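Local coordinates for DNA ligase (Alteromonas mediterranea, PDB 6GDR), which probably seals nicks in duplex DNA through a covalent adenylate intermediate, using the compact two-domain scaffold of Lig E ligases, at residues D[127-132]-D[160-165]; D[40-45]-D[63-68]. One frame throughout, in Å; residues are numbered along the deposited sequence.

Interaction 1: residues D[127-132]-D[160-165]; sequences KVRFMA and TFAVVS. Unlike the reference sequence in segment 127-132: Val128 (reference Ile).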
# COMPACT_ATOMS: atom_id res chain seq x y z
N LYS D 127 18.95 0.97 7.84
CA LYS D 127 18.58 0.19 6.67
C LYS D 127 17.24 0.63 6.07
O LYS D 127 16.61 -0.15 5.35
CB LYS D 127 18.55 -1.29 7.02
CG LYS D 127 19.94 -1.90 7.20
CD LYS D 127 20.61 -2.19 5.86
CE LYS D 127 22.12 -2.26 5.97
NZ LYS D 127 22.77 -0.94 5.76
N VAL D 128 16.81 1.85 6.36
CA VAL D 128 15.60 2.42 5.76
C VAL D 128 16.01 3.27 4.58
O VAL D 128 17.07 3.90 4.57
CB VAL D 128 14.80 3.24 6.79
CG1 VAL D 128 13.60 3.92 6.13
CG2 VAL D 128 14.34 2.35 7.94
N ARG D 129 15.16 3.29 3.55
CA ARG D 129 15.40 4.08 2.36
C ARG D 129 14.12 4.79 1.94
O ARG D 129 13.01 4.36 2.27
CB ARG D 129 15.92 3.21 1.20
CG ARG D 129 17.30 2.62 1.44
CD ARG D 129 17.90 2.09 0.15
NE ARG D 129 17.16 0.95 -0.38
CZ ARG D 129 17.32 0.46 -1.60
NH1 ARG D 129 16.60 -0.58 -2.00
NH2 ARG D 129 18.20 1.01 -2.44
N PHE D 130 14.28 5.88 1.21
CA PHE D 130 13.17 6.68 0.71
C PHE D 130 13.01 6.37 -0.77
O PHE D 130 13.68 6.96 -1.63
CB PHE D 130 13.42 8.17 0.96
CG PHE D 130 12.34 9.07 0.42
CD1 PHE D 130 11.16 9.25 1.12
CD2 PHE D 130 12.51 9.73 -0.78
CE1 PHE D 130 10.17 10.08 0.63
CE2 PHE D 130 11.52 10.56 -1.28
CZ PHE D 130 10.35 10.74 -0.57
N MET D 131 12.13 5.42 -1.08
CA MET D 131 11.92 4.96 -2.45
C MET D 131 10.95 5.92 -3.13
O MET D 131 9.73 5.71 -3.15
CB MET D 131 11.39 3.53 -2.45
CG MET D 131 12.17 2.58 -1.55
SD MET D 131 13.92 2.47 -1.96
CE MET D 131 13.85 1.80 -3.62
N ALA D 132 11.49 6.98 -3.71
CA ALA D 132 10.66 7.98 -4.37
C ALA D 132 10.01 7.39 -5.62
O ALA D 132 10.62 6.61 -6.35
CB ALA D 132 11.50 9.20 -4.76
N THR D 160 20.34 7.10 1.12
CA THR D 160 18.98 6.91 1.62
C THR D 160 17.95 7.38 0.60
O THR D 160 16.83 6.87 0.57
CB THR D 160 18.79 7.66 2.93
OG1 THR D 160 19.06 9.06 2.74
CG2 THR D 160 19.71 7.11 4.01
N PHE D 161 18.31 8.35 -0.24
CA PHE D 161 17.44 8.81 -1.31
C PHE D 161 17.57 7.87 -2.50
O PHE D 161 18.65 7.77 -3.10
CB PHE D 161 17.79 10.25 -1.70
CG PHE D 161 16.86 10.85 -2.71
CD1 PHE D 161 15.78 11.61 -2.31
CD2 PHE D 161 17.07 10.65 -4.07
CE1 PHE D 161 14.92 12.17 -3.24
CE2 PHE D 161 16.21 11.20 -5.00
CZ PHE D 161 15.14 11.96 -4.59
N ALA D 162 16.48 7.18 -2.83
CA ALA D 162 16.46 6.23 -3.94
C ALA D 162 15.27 6.53 -4.83
O ALA D 162 14.48 7.44 -4.56
CB ALA D 162 16.41 4.79 -3.42
N VAL D 163 15.14 5.76 -5.90
CA VAL D 163 14.06 5.92 -6.87
C VAL D 163 13.53 4.54 -7.23
O VAL D 163 14.31 3.65 -7.58
CB VAL D 163 14.52 6.67 -8.13
CG1 VAL D 163 13.35 6.90 -9.08
CG2 VAL D 163 15.18 7.99 -7.76
N VAL D 164 12.22 4.36 -7.13
CA VAL D 164 11.62 3.07 -7.45
C VAL D 164 11.95 2.71 -8.89
O VAL D 164 11.84 3.54 -9.80
CB VAL D 164 10.10 3.12 -7.22
CG1 VAL D 164 9.44 1.83 -7.71
CG2 VAL D 164 9.80 3.33 -5.74
N SER D 165 12.37 1.46 -9.10
CA SER D 165 12.70 1.00 -10.44
C SER D 165 11.44 0.90 -11.28
O SER D 165 10.43 0.34 -10.85
CB SER D 165 13.40 -0.36 -10.37
OG SER D 165 14.57 -0.29 -9.58
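Phe130 O and Ala162 O, both acceptors, face each other only 3.1 Å apart, and Ala132 N answers both: a hydrogen bond to Ala162 O across the strands and a weak one back to Phe130 O. The weak bond closes an inverse gamma turn centred on Met131 within strand 129-134, and Ala132 N lies 50° out of the carbonyl plane of Ala162, not on a lone pair. The rest of the parallel ladder is more regular. Phe130 N gives a nearly straight bond to Thr160 O (2.8 Å, 174°), Ala162 N returns to Phe130 O, and Val164 N carries the pairing past the strand to Ala132 O at 2.9 Å. One face of the pair holds Phe130 and Phe161, with Ala132 and Val163 farther along. The two phenyl rings lie side by side and point the same way, Phe130 CD2 meeting Phe161 CD1 at 4.1 Å. On the other face Met131 sets CG anti to its carbonyl carbon (chi1 -48°) and bends again at the next two torsions. The folded chain rests SD 3.7 Å from Ala162 CB and over one face of the Arg129 guanidinium, offset to its rim. Met131 CB meets Val164 CG2 at 3.7 Å, and the same methyl lies against Met131 O and Ala132 O. Thr160 OG1 is hydrogen-bonded outside the ladder, with Asn158 OD1, Phe61 O and Trp65 NE1. The contact belongs to a beta-alpha-beta unit: helix 142-154 links the strands and packs on Val163 through Leu149 and Lys153. Strand 161-163 forms an edge of the mixed sheet, while strand 129-134 is bonded on its other side to antiparallel strand 70-75, whose Ile70 lies against Phe130, Ala132 and Phe161.

Interaction 2: residues D[40-45]-D[63-68]; sequences ARWDGT and ANWPKA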
# COMPACT_ATOMS: atom_id res chain seq x y z
N ALA D 40 5.46 8.77 2.37
CA ALA D 40 6.02 9.97 2.96
C ALA D 40 6.26 11.00 1.87
O ALA D 40 6.75 10.67 0.78
CB ALA D 40 7.33 9.67 3.69
N ARG D 41 5.90 12.25 2.16
CA ARG D 41 6.16 13.37 1.27
C ARG D 41 7.35 14.16 1.79
O ARG D 41 7.40 14.51 2.98
CB ARG D 41 4.93 14.28 1.17
CG ARG D 41 5.24 15.68 0.66
CD ARG D 41 4.00 16.37 0.15
NE ARG D 41 3.51 15.76 -1.09
CZ ARG D 41 2.37 16.09 -1.69
NH1 ARG D 41 1.58 17.01 -1.17
NH2 ARG D 41 2.02 15.48 -2.81
N TRP D 42 8.31 14.42 0.91
CA TRP D 42 9.50 15.19 1.25
C TRP D 42 9.24 16.67 0.95
O TRP D 42 9.04 17.04 -0.21
CB TRP D 42 10.71 14.69 0.48
CG TRP D 42 11.95 15.51 0.69
CD1 TRP D 42 12.71 16.10 -0.28
CD2 TRP D 42 12.57 15.82 1.94
NE1 TRP D 42 13.77 16.76 0.30
CE2 TRP D 42 13.70 16.61 1.66
CE3 TRP D 42 12.28 15.52 3.27
CZ2 TRP D 42 14.54 17.10 2.66
CZ3 TRP D 42 13.11 16.00 4.27
CH2 TRP D 42 14.23 16.78 3.95
N ASP D 43 9.23 17.49 2.00
CA ASP D 43 8.94 18.91 1.87
C ASP D 43 10.15 19.72 1.41
O ASP D 43 10.02 20.94 1.23
CB ASP D 43 8.45 19.45 3.22
CG ASP D 43 7.87 20.85 3.12
OD1 ASP D 43 7.60 21.30 1.99
OD2 ASP D 43 7.67 21.48 4.18
N GLY D 44 11.30 19.09 1.21
CA GLY D 44 12.53 19.83 0.97
C GLY D 44 13.21 20.13 2.28
O GLY D 44 14.44 20.26 2.34
N THR D 45 12.42 20.24 3.35
CA THR D 45 12.92 20.41 4.70
C THR D 45 12.46 19.33 5.66
O THR D 45 13.11 19.14 6.70
CB THR D 45 12.48 21.77 5.27
OG1 THR D 45 12.81 22.82 4.36
CG2 THR D 45 13.15 22.05 6.62
N ALA D 63 20.12 14.35 5.03
CA ALA D 63 21.21 15.25 4.70
C ALA D 63 21.47 15.26 3.20
O ALA D 63 21.59 14.21 2.57
CB ALA D 63 22.48 14.83 5.45
N ASN D 64 21.54 16.47 2.63
CA ASN D 64 21.86 16.70 1.23
C ASN D 64 20.75 16.27 0.28
O ASN D 64 20.98 16.19 -0.93
CB ASN D 64 23.17 16.02 0.83
CG ASN D 64 24.35 16.50 1.64
OD1 ASN D 64 25.02 15.72 2.32
ND2 ASN D 64 24.62 17.80 1.58
N TRP D 65 19.55 15.99 0.79
CA TRP D 65 18.44 15.67 -0.10
C TRP D 65 18.09 16.89 -0.95
O TRP D 65 18.41 18.02 -0.59
CB TRP D 65 17.22 15.23 0.71
CG TRP D 65 17.27 13.80 1.17
CD1 TRP D 65 18.38 13.02 1.30
CD2 TRP D 65 16.16 12.99 1.56
NE1 TRP D 65 18.03 11.77 1.75
CE2 TRP D 65 16.67 11.72 1.91
CE3 TRP D 65 14.78 13.21 1.64
CZ2 TRP D 65 15.85 10.68 2.34
CZ3 TRP D 65 13.97 12.17 2.07
CH2 TRP D 65 14.50 10.93 2.41
N PRO D 66 17.43 16.68 -2.09
CA PRO D 66 17.05 17.82 -2.93
C PRO D 66 16.14 18.79 -2.19
O PRO D 66 15.56 18.47 -1.14
CB PRO D 66 16.32 17.16 -4.11
CG PRO D 66 16.82 15.76 -4.14
CD PRO D 66 17.07 15.39 -2.71
N LYS D 67 16.00 19.98 -2.76
CA LYS D 67 15.14 21.03 -2.20
C LYS D 67 13.87 21.16 -3.04
O LYS D 67 13.52 22.22 -3.55
CB LYS D 67 15.89 22.35 -2.13
CG LYS D 67 17.11 22.34 -1.20
CD LYS D 67 16.73 22.12 0.26
CE LYS D 67 15.85 23.25 0.80
NZ LYS D 67 15.64 23.15 2.27
N ALA D 68 13.16 20.04 -3.16
CA ALA D 68 11.92 19.98 -3.92
C ALA D 68 10.93 19.09 -3.19
O ALA D 68 11.25 18.46 -2.18
CB ALA D 68 12.17 19.45 -5.34
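Trp42 has both faces of its indole occupied: Trp65 CE3 stands over the centre of one, 3.4 Å from Trp42 CD2, and the backbone N atoms of Gly44 and Thr45 lie above the rim of the other. At the edge, close to the ring plane, Trp42 NE1 gives a nearly straight hydrogen bond to Pro66 O (2.9 Å, 170°). The two tryptophans make a T-shaped (edge-to-face) pair, planes at 75° and six-membered ring centroids 4.8 Å apart, with the CE3-CZ3 edge of Trp65 directed at the face of Trp42. Leu47 of strand 47-48 touches both tryptophans. With CG anti to the backbone N (chi1 175°), the Trp42 side chain leaves the end of strand 38-42 and spans to the loop 63-68, where its indole lies between Trp65 and its own following turn. That turn passes through Gly44, at phi and psi where a CB would jam against the carbonyl O of Asp43; it would also point toward Lys67 and Ala68. Lys67 starts away from the turn, but bends at its second and third torsions and brings NZ back to Gly44 O at 3.1 Å, well above the carbonyl plane. Thr45 OG1 lies 3.5 Å from the same NZ. Nearer the strand, Trp42 O and Ala68 O approach to 3.3 Å without a bond, both being acceptors. Replacing Trp42 by alanine is likely to leave Pro66 O without its indole donor and open a gap between the Trp65 edge and the Gly44 turn. The chemistry is divided: a neutral N-H to carbonyl bond and aromatic packing fix the loop on the buried side, while at the exposed end the Lys67 ammonium ties the loop to the turn through Gly44 O, an arrangement likely to exchange more readily with water.

Trp65 joins the two contacts, whose centres lie 12 Å apart and which both reach the same mixed sheet. While its CE3 edge serves Trp42 in interaction 2, its NE1 makes a probable hydrogen bond to Thr160 OG1 of interaction 1 (3.1 Å), and Trp65 CH2 packs 3.3 Å from Phe130 CB. A second junction brings Phe130 CE1 to 3.5 Å from Ala40 O. Interaction 1 touches the adenosine monophosphate pocket: the side chain of Val164 lies about 4 Å from the nucleotide. The side chain of Trp42 is about 13 Å from it, but interaction 2 lies nearer the bound nucleic acid, about 6 Å at its nearest atom against about 11 Å for interaction 1.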